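Local coordinates for protein D-ribose pyranase (Bacillus subtilis, PDB 1OGD) that probably catalyses the interconversion of the beta-pyran and beta-furan forms of D-ribose in the cytoplasm and binds the sugar as a decamer built from two pentamers, at residues N8-I14 against L38-L42; D17-T21 against Q126-L130; I26-G30 against E116-Y120. All blocks are in the same frame, centred on the assembly; numbering follows the deposited sequence.

How the contacts relate
From the N terminus, the chain enters helix 9-17 and contact 1 closes the first loop, bringing this helix onto strand 38-41, with strand 23-27 lying between them in the chain. The residues just after the helix begin contact 2, which closes a long loop by joining the 17-21 loop to the end of strand 123-127. Contact 3 joins the end of strand 23-27 to the 116-120 loop, within the span of contact 2. Contact 1 crosses both of the others along the chain. All three reach the same mixed sheet, but contacts 2 and 3 lie on opposite sides of the chain's centre, about 24 Å apart between centres, and each meets a different ribose.

Contact 1 (N8-I14 against L38-L42); sequences NSHLAKI and LKIDL
Ile40 projects from strand 38-41 onto helix 9-14 and is packed among His10, Leu11 and Ile14: its CD1 lies 3.7 Å from Ile14 CG1 and its CG2 lies 3.8 Å from His10 CB. The helix and strand axes pass 9.8 Å apart at 145°, so the helix runs roughly back along the strand. Leu11 adds its CD2 branch to Ile40 CD1 at 4.0 Å. The solvent side is at Leu38, exposed at the edge, which meets only the end of Ile14; the two side chains lie alongside each other with their ends pointing opposite ways, CD2 of Leu38 3.4 Å from CD1 of Ile14. At the other end Leu11 CD1 and Leu42 CD1 are 4.3 Å apart, and Leu42 sets its second methyl, CD2, 3.4 Å from Asn8 ND2. Asn8 is the N-cap of the helix: with CG anti to the backbone N (chi1 -170°), OD1 accepts from Leu11 N at 2.8 Å and 160°, the donor coming in along an OD1 lone pair, level with the amide. Its ND2 bonds to Asp41 O and Ser43 O of a neighbouring subunit. Replacing Asn8 by alanine would remove the amide and probably leave Leu11 N without its cap, take this donor from the two carbonyls and open a gap beside Leu42 CD2. No hydrogen bond joins the two segments; the helix is held to the strand by apolar branches, while the Asn8 amide spends its polarity on the helix start and the subunit interface.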
ATOM      1  N   ASN A   8      20.212  -6.783  17.379  1.00 24.46           N
ATOM      2  CA  ASN A   8      19.080  -7.093  16.511  1.00 24.56           C
ATOM      3  C   ASN A   8      18.526  -5.854  15.815  1.00 23.28           C
ATOM      4  O   ASN A   8      18.113  -4.890  16.465  1.00 24.42           O
ATOM      5  CB  ASN A   8      17.976  -7.777  17.315  1.00 21.32           C
ATOM      6  CG  ASN A   8      16.887  -8.329  16.433  1.00 23.20           C
ATOM      7  OD1 ASN A   8      15.953  -7.611  16.059  1.00 25.79           O
ATOM      8  ND2 ASN A   8      17.009  -9.607  16.066  1.00 15.98           N
ATOM      9  N   SER A   9      18.516  -5.894  14.487  1.00 23.35           N
ATOM     10  CA  SER A   9      18.038  -4.771  13.696  1.00 23.10           C
ATOM     11  C   SER A   9      16.565  -4.466  13.932  1.00 23.70           C
ATOM     12  O   SER A   9      16.186  -3.300  14.026  1.00 25.02           O
ATOM     13  CB  SER A   9      18.304  -5.024  12.209  1.00 23.11           C
ATOM     14  OG  SER A   9      17.620  -6.171  11.746  1.00 21.01           O
ATOM     15  N   HIS A  10      15.735  -5.501  14.038  1.00 23.79           N
ATOM     16  CA  HIS A  10      14.306  -5.292  14.277  1.00 23.20           C
ATOM     17  C   HIS A  10      14.080  -4.624  15.630  1.00 22.75           C
ATOM     18  O   HIS A  10      13.298  -3.679  15.744  1.00 20.19           O
ATOM     19  CB  HIS A  10      13.531  -6.618  14.261  1.00 21.33           C
ATOM     20  CG  HIS A  10      13.751  -7.443  13.031  1.00 22.05           C
ATOM     21  ND1 HIS A  10      13.605  -6.940  11.755  1.00 22.53           N
ATOM     22  CD2 HIS A  10      14.088  -8.747  12.886  1.00 20.81           C
ATOM     23  CE1 HIS A  10      13.848  -7.899  10.878  1.00 22.88           C
ATOM     24  NE2 HIS A  10      14.142  -9.004  11.538  1.00 20.31           N
ATOM     25  N   LEU A  11      14.755  -5.129  16.660  1.00 22.83           N
ATOM     26  CA  LEU A  11      14.603  -4.568  17.997  1.00 23.79           C
ATOM     27  C   LEU A  11      15.131  -3.144  18.084  1.00 22.21           C
ATOM     28  O   LEU A  11      14.533  -2.298  18.740  1.00 23.31           O
ATOM     29  CB  LEU A  11      15.314  -5.447  19.033  1.00 27.11           C
ATOM     30  CG  LEU A  11      14.696  -6.823  19.300  1.00 29.95           C
ATOM     31  CD1 LEU A  11      15.465  -7.527  20.413  1.00 31.19           C
ATOM     32  CD2 LEU A  11      13.244  -6.663  19.698  1.00 31.89           C
ATOM     33  N   ALA A  12      16.254  -2.882  17.423  1.00 23.24           N
ATOM     34  CA  ALA A  12      16.846  -1.548  17.443  1.00 22.17           C
ATOM     35  C   ALA A  12      15.827  -0.510  16.965  1.00 23.21           C
ATOM     36  O   ALA A  12      15.719   0.578  17.530  1.00 23.79           O
ATOM     37  CB  ALA A  12      18.087  -1.516  16.548  1.00 20.95           C
ATOM     38  N   LYS A  13      15.069  -0.856  15.928  1.00 23.07           N
ATOM     39  CA  LYS A  13      14.074   0.072  15.389  1.00 23.20           C
ATOM     40  C   LYS A  13      12.967   0.353  16.391  1.00 22.84           C
ATOM     41  O   LYS A  13      12.471   1.476  16.468  1.00 24.08           O
ATOM     42  CB  LYS A  13      13.502  -0.473  14.084  1.00 21.53           C
ATOM     43  CG  LYS A  13      14.560  -0.630  13.003  1.00 23.38           C
ATOM     44  CD  LYS A  13      14.002  -1.304  11.757  1.00 24.97           C
ATOM     45  CE  LYS A  13      15.076  -1.434  10.705  1.00 23.35           C
ATOM     46  NZ  LYS A  13      14.617  -2.228   9.546  1.00 27.33           N
ATOM     47  N   ILE A  14      12.588  -0.663  17.163  1.00 22.53           N
ATOM     48  CA  ILE A  14      11.556  -0.503  18.181  1.00 23.80           C
ATOM     49  C   ILE A  14      12.080   0.353  19.340  1.00 23.93           C
ATOM     50  O   ILE A  14      11.401   1.276  19.798  1.00 21.58           O
ATOM     51  CB  ILE A  14      11.088  -1.879  18.751  1.00 25.30           C
ATOM     52  CG1 ILE A  14      10.399  -2.702  17.657  1.00 27.01           C
ATOM     53  CG2 ILE A  14      10.113  -1.667  19.908  1.00 25.13           C
ATOM     54  CD1 ILE A  14       9.199  -2.002  17.043  1.00 30.03           C
ATOM     55  N   LEU A  38       2.918  -5.367  16.429  1.00 26.35           N
ATOM     56  CA  LEU A  38       4.080  -5.907  15.740  1.00 27.03           C
ATOM     57  C   LEU A  38       4.671  -7.103  16.476  1.00 26.72           C
ATOM     58  O   LEU A  38       4.876  -7.068  17.692  1.00 26.99           O
ATOM     59  CB  LEU A  38       5.155  -4.830  15.593  1.00 28.35           C
ATOM     60  CG  LEU A  38       6.471  -5.288  14.958  1.00 31.56           C
ATOM     61  CD1 LEU A  38       6.238  -5.691  13.498  1.00 33.64           C
ATOM     62  CD2 LEU A  38       7.496  -4.156  15.047  1.00 32.05           C
ATOM     63  N   LYS A  39       4.966  -8.151  15.721  1.00 25.42           N
ATOM     64  CA  LYS A  39       5.533  -9.364  16.281  1.00 24.54           C
ATOM     65  C   LYS A  39       6.937  -9.618  15.744  1.00 22.66           C
ATOM     66  O   LYS A  39       7.152  -9.712  14.538  1.00 20.92           O
ATOM     67  CB  LYS A  39       4.623 -10.546  15.945  1.00 26.66           C
ATOM     68  CG  LYS A  39       5.088 -11.895  16.454  1.00 28.95           C
ATOM     69  CD  LYS A  39       4.106 -12.941  15.972  1.00 31.46           C
ATOM     70  CE  LYS A  39       4.444 -14.325  16.444  1.00 32.18           C
ATOM     71  NZ  LYS A  39       3.414 -15.259  15.929  1.00 32.64           N
ATOM     72  N   ILE A  40       7.901  -9.727  16.651  1.00 22.63           N
ATOM     73  CA  ILE A  40       9.277  -9.993  16.266  1.00 20.69           C
ATOM     74  C   ILE A  40       9.623 -11.338  16.892  1.00 22.13           C
ATOM     75  O   ILE A  40       9.770 -11.449  18.109  1.00 21.71           O
ATOM     76  CB  ILE A  40      10.207  -8.890  16.784  1.00 23.49           C
ATOM     77  CG1 ILE A  40       9.764  -7.539  16.211  1.00 26.35           C
ATOM     78  CG2 ILE A  40      11.636  -9.185  16.376  1.00 23.33           C
ATOM     79  CD1 ILE A  40      10.511  -6.330  16.768  1.00 28.43           C
ATOM     80  N   ASP A  41       9.741 -12.356  16.049  1.00 21.50           N
ATOM     81  CA  ASP A  41      10.008 -13.713  16.508  1.00 24.09           C
ATOM     82  C   ASP A  41      11.495 -14.072  16.447  1.00 25.55           C
ATOM     83  O   ASP A  41      12.071 -14.194  15.367  1.00 25.26           O
ATOM     84  CB  ASP A  41       9.177 -14.679  15.660  1.00 22.32           C
ATOM     85  CG  ASP A  41       9.103 -16.073  16.244  1.00 25.75           C
ATOM     86  OD1 ASP A  41       8.301 -16.873  15.715  1.00 22.77           O
ATOM     87  OD2 ASP A  41       9.838 -16.377  17.214  1.00 23.68           O
ATOM     88  N   LEU A  42      12.105 -14.242  17.618  1.00 26.14           N
ATOM     89  CA  LEU A  42      13.524 -14.572  17.714  1.00 26.07           C
ATOM     90  C   LEU A  42      13.760 -16.055  17.938  1.00 27.69           C
ATOM     91  O   LEU A  42      14.904 -16.512  17.910  1.00 26.24           O
ATOM     92  CB  LEU A  42      14.175 -13.796  18.868  1.00 28.24           C
ATOM     93  CG  LEU A  42      14.108 -12.264  18.845  1.00 28.57           C
ATOM     94  CD1 LEU A  42      14.658 -11.707  20.155  1.00 29.62           C
ATOM     95  CD2 LEU A  42      14.898 -11.732  17.653  1.00 27.83           C
TER

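Contact 2 (D17-T21 against Q126-L130); sequences DLGHT and QAGVL. With RIP (beta-D-ribopyranose), chain H.
Thr21 N donates to Ala127 O (2.9 Å, 158°) where the 17-21 loop passes the end of strand 123-127, their end-to-end directions 104° apart. The same carbonyl meets the His20 ring at its edge, Ala127 O lying 3.3 Å from CD2 near the ring plane. Val129 CB sits over one face of the imidazole, a CH-pi contact 4.2 Å from the centroid. The first torsion of His20, -166°, points the ring away from the backbone N, out to the sugar, and its ND1 donates to ribose O5 at 2.8 Å. On the other nitrogen, NE2 is hydrogen-bonded to Glu65, a second-shell residue that helps fix the ring's rotation together with Val129 over the face, Ala127 O at the edge and the sugar itself. Deeper in, Ala127 CB packs under the loop, 3.4 Å from Gly19 O and 4.5 Å from Leu18 CB. The sugar's other partners, Asp28, His98 and Asn122, belong to a neighbouring subunit. This is a shared active site of the RbsD/FucU family, in which His20, probably the proton donor, is supplied across a subunit boundary.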
ATOM      1  N   ASP A  17      12.176   4.257  18.853  1.00 24.39           N
ATOM      2  CA  ASP A  17      10.968   5.065  18.947  1.00 25.54           C
ATOM      3  C   ASP A  17      10.356   5.118  20.334  1.00 26.18           C
ATOM      4  O   ASP A  17       9.409   5.864  20.560  1.00 27.53           O
ATOM      5  CB  ASP A  17       9.906   4.579  17.952  1.00 27.27           C
ATOM      6  CG  ASP A  17      10.196   5.021  16.534  1.00 29.04           C
ATOM      7  OD1 ASP A  17      10.667   6.165  16.363  1.00 30.00           O
ATOM      8  OD2 ASP A  17       9.950   4.235  15.593  1.00 30.33           O
ATOM      9  N   LEU A  18      10.895   4.340  21.266  1.00 25.98           N
ATOM     10  CA  LEU A  18      10.350   4.327  22.615  1.00 27.30           C
ATOM     11  C   LEU A  18      10.378   5.686  23.297  1.00 27.39           C
ATOM     12  O   LEU A  18      11.382   6.397  23.275  1.00 28.12           O
ATOM     13  CB  LEU A  18      11.091   3.313  23.496  1.00 27.69           C
ATOM     14  CG  LEU A  18      10.818   1.833  23.239  1.00 28.69           C
ATOM     15  CD1 LEU A  18      11.674   0.993  24.177  1.00 30.36           C
ATOM     16  CD2 LEU A  18       9.342   1.538  23.447  1.00 29.29           C
ATOM     17  N   GLY A  19       9.246   6.032  23.894  1.00 27.62           N
ATOM     18  CA  GLY A  19       9.110   7.276  24.624  1.00 28.14           C
ATOM     19  C   GLY A  19       8.684   6.883  26.024  1.00 28.74           C
ATOM     20  O   GLY A  19       8.350   5.723  26.261  1.00 30.75           O
ATOM     21  N   HIS A  20       8.679   7.828  26.953  1.00 28.99           N
ATOM     22  CA  HIS A  20       8.295   7.527  28.326  1.00 28.56           C
ATOM     23  C   HIS A  20       6.924   6.857  28.435  1.00 28.21           C
ATOM     24  O   HIS A  20       5.924   7.396  27.967  1.00 28.08           O
ATOM     25  CB  HIS A  20       8.294   8.809  29.164  1.00 29.43           C
ATOM     26  CG  HIS A  20       8.241   8.562  30.639  1.00 33.64           C
ATOM     27  ND1 HIS A  20       7.933   9.550  31.549  1.00 36.28           N
ATOM     28  CD2 HIS A  20       8.473   7.441  31.365  1.00 34.82           C
ATOM     29  CE1 HIS A  20       7.975   9.048  32.771  1.00 38.53           C
ATOM     30  NE2 HIS A  20       8.300   7.771  32.687  1.00 37.44           N
ATOM     31  N   THR A  21       6.906   5.692  29.076  1.00 27.05           N
ATOM     32  CA  THR A  21       5.713   4.870  29.316  1.00 28.70           C
ATOM     33  C   THR A  21       5.327   3.883  28.210  1.00 28.57           C
ATOM     34  O   THR A  21       4.420   3.072  28.411  1.00 29.41           O
ATOM     35  CB  THR A  21       4.440   5.714  29.687  1.00 29.30           C
ATOM     36  OG1 THR A  21       3.946   6.413  28.537  1.00 27.94           O
ATOM     37  CG2 THR A  21       4.760   6.705  30.795  1.00 29.26           C
ATOM     38  N   GLN A 126       7.954  -1.421  30.798  1.00 29.21           N
ATOM     39  CA  GLN A 126       7.470  -0.069  30.571  1.00 29.55           C
ATOM     40  C   GLN A 126       8.659   0.882  30.550  1.00 30.84           C
ATOM     41  O   GLN A 126       9.412   0.980  31.523  1.00 30.50           O
ATOM     42  CB  GLN A 126       6.487   0.340  31.666  1.00 31.25           C
ATOM     43  CG  GLN A 126       5.689   1.584  31.318  1.00 33.75           C
ATOM     44  CD  GLN A 126       4.651   1.921  32.365  1.00 36.56           C
ATOM     45  OE1 GLN A 126       4.907   2.705  33.280  1.00 38.72           O
ATOM     46  NE2 GLN A 126       3.472   1.317  32.244  1.00 36.15           N
ATOM     47  N   ALA A 127       8.816   1.582  29.430  1.00 30.11           N
ATOM     48  CA  ALA A 127       9.922   2.510  29.230  1.00 30.07           C
ATOM     49  C   ALA A 127       9.990   3.670  30.214  1.00 30.05           C
ATOM     50  O   ALA A 127       8.987   4.315  30.513  1.00 28.44           O
ATOM     51  CB  ALA A 127       9.880   3.056  27.805  1.00 29.00           C
ATOM     52  N   GLY A 128      11.195   3.932  30.708  1.00 31.43           N
ATOM     53  CA  GLY A 128      11.384   5.041  31.623  1.00 33.20           C
ATOM     54  C   GLY A 128      11.886   6.227  30.827  1.00 34.29           C
ATOM     55  O   GLY A 128      11.672   6.296  29.616  1.00 34.99           O
ATOM     56  N   VAL A 129      12.554   7.165  31.490  1.00 35.77           N
ATOM     57  CA  VAL A 129      13.086   8.335  30.803  1.00 37.74           C
ATOM     58  C   VAL A 129      14.542   8.556  31.230  1.00 39.50           C
ATOM     59  O   VAL A 129      14.920   8.234  32.362  1.00 38.86           O
ATOM     60  CB  VAL A 129      12.213   9.582  31.101  1.00 38.73           C
ATOM     61  CG1 VAL A 129      12.277   9.926  32.574  1.00 39.38           C
ATOM     62  CG2 VAL A 129      12.647  10.752  30.230  1.00 39.42           C
ATOM     63  N   LEU A 130      15.356   9.089  30.320  1.00 39.91           N
ATOM     64  CA  LEU A 130      16.776   9.317  30.588  1.00 41.81           C
ATOM     65  C   LEU A 130      17.136  10.649  31.247  1.00 42.67           C
ATOM     66  O   LEU A 130      18.312  10.986  31.359  1.00 44.06           O
ATOM     67  CB  LEU A 130      17.574   9.174  29.293  1.00 42.37           C
ATOM     68  CG  LEU A 130      17.512   7.803  28.622  1.00 44.42           C
ATOM     69  CD1 LEU A 130      18.246   7.847  27.291  1.00 44.31           C
ATOM     70  CD2 LEU A 130      18.121   6.759  29.547  1.00 44.14           C
TER
HETATM   71  C1  RIP H1132       7.920  12.386  29.157  1.00 42.84           C
HETATM   72  C2  RIP H1132       8.456  13.708  28.668  1.00 41.61           C
HETATM   73  C3  RIP H1132       8.246  14.772  29.731  1.00 42.62           C
HETATM   74  C4  RIP H1132       8.818  14.402  31.092  1.00 43.41           C
HETATM   75  C5  RIP H1132       8.223  13.056  31.497  1.00 43.16           C
HETATM   76  O1  RIP H1132       6.508  12.404  29.227  1.00 44.44           O
HETATM   77  O2  RIP H1132       9.825  13.534  28.385  1.00 39.52           O
HETATM   78  O3  RIP H1132       8.762  16.006  29.302  1.00 43.18           O
HETATM   79  O4  RIP H1132      10.223  14.274  31.033  1.00 44.57           O
HETATM   80  O5  RIP H1132       8.399  12.043  30.484  1.00 43.10           O

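Contact 3 (I26-G30 against E116-Y120); sequences IADAG and EFTPY. With RIP (beta-D-ribopyranose), chain G.
Asp28 and Tyr120 meet on one hydroxyl of the bound beta-D-ribopyranose: O3 donates to Asp28 OD1 over a very short 2.5 Å, while Tyr120 N reaches the same O3 at 2.7 Å in a weak bond bent to 128°. The second carboxylate oxygen, Asp28 OD2, accepts from ribose O2 at 2.7 Å, so the aspartate grips two neighbouring hydroxyls with its two oxygens. Tyr120 turns a ring face to the sugar, with C4 standing 4.2 Å above the plane over the ring centre.

The second shell sets these groups. Asp28 CG lies between the backbone N and the carbonyl carbon (chi1 57°), which swings the carboxylate back over the following residues; there OD2 accepts from Gly30 N at 2.8 Å, closing an Asx turn. Weak bonds from Leu31 N to OD2 and from Ala121 N to OD1 add to the hold and help fix the carboxylate's orientation. The two segments are tied by Ala29 N, which donates to Glu116 O at 3.0 Å in an almost straight bond (175°). Beside it, Ala29 CB packs on Phe117 CE1 at 3.5 Å, and Phe131 of a neighbouring subunit packs against both residues.

Farther out, Glu116 braces its own loop: Thr118 OG1 donates to its OE2 at 3.0 Å from above the carboxylate plane, and its OE1 takes Phe51 N. Asn77 is hydrogen-bonded to Thr118 OG1 and to Pro119 O, and His98 meets the Tyr120 ring edge-to-face. With His98, Asn122 and His20 of a neighbouring subunit also bonded to the sugar, the two loops at the strand ends form the ribose pocket of the RbsD/FucU family at a subunit interface.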
ATOM      1  N   ILE A  26       7.839  -9.295  26.193  1.00 25.33           N
ATOM      2  CA  ILE A  26       8.763 -10.396  25.952  1.00 25.45           C
ATOM      3  C   ILE A  26       7.862 -11.581  26.240  1.00 25.76           C
ATOM      4  O   ILE A  26       7.276 -11.669  27.318  1.00 25.76           O
ATOM      5  CB  ILE A  26       9.951 -10.398  26.929  1.00 27.04           C
ATOM      6  CG1 ILE A  26      10.786  -9.130  26.732  1.00 28.69           C
ATOM      7  CG2 ILE A  26      10.826 -11.617  26.664  1.00 24.90           C
ATOM      8  CD1 ILE A  26      11.864  -8.930  27.785  1.00 32.58           C
ATOM      9  N   ALA A  27       7.736 -12.490  25.285  1.00 26.52           N
ATOM     10  CA  ALA A  27       6.821 -13.606  25.469  1.00 25.94           C
ATOM     11  C   ALA A  27       7.405 -14.983  25.274  1.00 26.06           C
ATOM     12  O   ALA A  27       8.441 -15.144  24.631  1.00 26.14           O
ATOM     13  CB  ALA A  27       5.632 -13.431  24.521  1.00 25.65           C
ATOM     14  N   ASP A  28       6.729 -15.980  25.842  1.00 26.55           N
ATOM     15  CA  ASP A  28       7.146 -17.359  25.654  1.00 26.82           C
ATOM     16  C   ASP A  28       6.544 -17.766  24.309  1.00 27.58           C
ATOM     17  O   ASP A  28       5.838 -16.968  23.682  1.00 26.60           O
ATOM     18  CB  ASP A  28       6.660 -18.261  26.806  1.00 29.52           C
ATOM     19  CG  ASP A  28       5.145 -18.240  27.003  1.00 28.53           C
ATOM     20  OD1 ASP A  28       4.724 -18.181  28.180  1.00 26.55           O
ATOM     21  OD2 ASP A  28       4.380 -18.305  26.013  1.00 26.18           O
ATOM     22  N   ALA A  29       6.824 -18.985  23.862  1.00 26.46           N
ATOM     23  CA  ALA A  29       6.340 -19.451  22.569  1.00 25.66           C
ATOM     24  C   ALA A  29       4.825 -19.613  22.413  1.00 25.41           C
ATOM     25  O   ALA A  29       4.334 -19.819  21.296  1.00 25.47           O
ATOM     26  CB  ALA A  29       7.035 -20.758  22.209  1.00 23.38           C
ATOM     27  N   GLY A  30       4.079 -19.501  23.505  1.00 23.85           N
ATOM     28  CA  GLY A  30       2.647 -19.695  23.402  1.00 24.77           C
ATOM     29  C   GLY A  30       1.753 -18.476  23.485  1.00 25.06           C
ATOM     30  O   GLY A  30       0.591 -18.552  23.104  1.00 26.37           O
ATOM     31  N   GLU A 116      11.086 -19.791  24.674  1.00 30.50           N
ATOM     32  CA  GLU A 116      10.749 -20.275  26.006  1.00 31.71           C
ATOM     33  C   GLU A 116       9.514 -21.170  26.036  1.00 33.16           C
ATOM     34  O   GLU A 116       8.416 -20.744  25.670  1.00 32.63           O
ATOM     35  CB  GLU A 116      10.532 -19.094  26.949  1.00 32.23           C
ATOM     36  CG  GLU A 116      10.418 -19.476  28.418  1.00 34.58           C
ATOM     37  CD  GLU A 116      11.715 -20.053  28.961  1.00 37.14           C
ATOM     38  OE1 GLU A 116      12.764 -19.394  28.806  1.00 35.40           O
ATOM     39  OE2 GLU A 116      11.685 -21.160  29.543  1.00 39.64           O
ATOM     40  N   PHE A 117       9.705 -22.408  26.489  1.00 32.98           N
ATOM     41  CA  PHE A 117       8.620 -23.376  26.590  1.00 33.17           C
ATOM     42  C   PHE A 117       8.179 -23.642  28.028  1.00 33.74           C
ATOM     43  O   PHE A 117       7.911 -24.788  28.392  1.00 34.03           O
ATOM     44  CB  PHE A 117       9.023 -24.703  25.936  1.00 33.18           C
ATOM     45  CG  PHE A 117       8.536 -24.865  24.520  1.00 34.24           C
ATOM     46  CD1 PHE A 117       8.756 -23.872  23.571  1.00 34.02           C
ATOM     47  CD2 PHE A 117       7.876 -26.028  24.130  1.00 34.51           C
ATOM     48  CE1 PHE A 117       8.329 -24.035  22.250  1.00 35.72           C
ATOM     49  CE2 PHE A 117       7.445 -26.202  22.812  1.00 35.86           C
ATOM     50  CZ  PHE A 117       7.673 -25.202  21.869  1.00 34.21           C
ATOM     51  N   THR A 118       8.115 -22.601  28.851  1.00 33.07           N
ATOM     52  CA  THR A 118       7.661 -22.769  30.228  1.00 35.17           C
ATOM     53  C   THR A 118       6.494 -21.824  30.492  1.00 35.33           C
ATOM     54  O   THR A 118       6.453 -20.715  29.961  1.00 37.66           O
ATOM     55  CB  THR A 118       8.787 -22.510  31.270  1.00 34.69           C
ATOM     56  OG1 THR A 118       9.229 -21.149  31.190  1.00 37.14           O
ATOM     57  CG2 THR A 118       9.956 -23.441  31.024  1.00 33.18           C
ATOM     58  N   PRO A 119       5.529 -22.258  31.318  1.00 35.84           N
ATOM     59  CA  PRO A 119       4.323 -21.516  31.697  1.00 35.37           C
ATOM     60  C   PRO A 119       4.501 -20.088  32.203  1.00 35.48           C
ATOM     61  O   PRO A 119       5.304 -19.819  33.099  1.00 33.96           O
ATOM     62  CB  PRO A 119       3.689 -22.409  32.763  1.00 35.73           C
ATOM     63  CG  PRO A 119       4.099 -23.770  32.340  1.00 35.70           C
ATOM     64  CD  PRO A 119       5.550 -23.572  31.987  1.00 36.35           C
ATOM     65  N   TYR A 120       3.715 -19.186  31.620  1.00 34.03           N
ATOM     66  CA  TYR A 120       3.689 -17.773  31.981  1.00 32.87           C
ATOM     67  C   TYR A 120       5.019 -17.026  32.002  1.00 31.06           C
ATOM     68  O   TYR A 120       5.221 -16.117  32.813  1.00 30.89           O
ATOM     69  CB  TYR A 120       2.976 -17.608  33.323  1.00 35.80           C
ATOM     70  CG  TYR A 120       1.650 -18.336  33.373  1.00 37.76           C
ATOM     71  CD1 TYR A 120       1.580 -19.672  33.771  1.00 38.52           C
ATOM     72  CD2 TYR A 120       0.471 -17.702  32.973  1.00 38.30           C
ATOM     73  CE1 TYR A 120       0.366 -20.360  33.766  1.00 39.46           C
ATOM     74  CE2 TYR A 120      -0.744 -18.379  32.963  1.00 38.11           C
ATOM     75  CZ  TYR A 120      -0.789 -19.707  33.360  1.00 39.82           C
ATOM     76  OH  TYR A 120      -1.989 -20.381  33.348  1.00 41.58           O
TER
HETATM   77  C1  RIP G1134      -0.242 -18.606  26.787  1.00 39.76           C
HETATM   78  C2  RIP G1134       1.169 -18.428  27.285  1.00 37.21           C
HETATM   79  C3  RIP G1134       1.206 -18.631  28.791  1.00 39.24           C
HETATM   80  C4  RIP G1134       0.608 -19.954  29.253  1.00 39.61           C
HETATM   81  C5  RIP G1134      -0.810 -20.037  28.698  1.00 40.55           C
HETATM   82  O1  RIP G1134      -1.076 -17.544  27.205  1.00 41.81           O
HETATM   83  O2  RIP G1134       1.981 -19.373  26.620  1.00 35.15           O
HETATM   84  O3  RIP G1134       2.519 -18.493  29.271  1.00 38.13           O
HETATM   85  O4  RIP G1134       1.347 -21.052  28.754  1.00 40.64           O
HETATM   86  O5  RIP G1134      -0.859 -19.830  27.269  1.00 39.91           O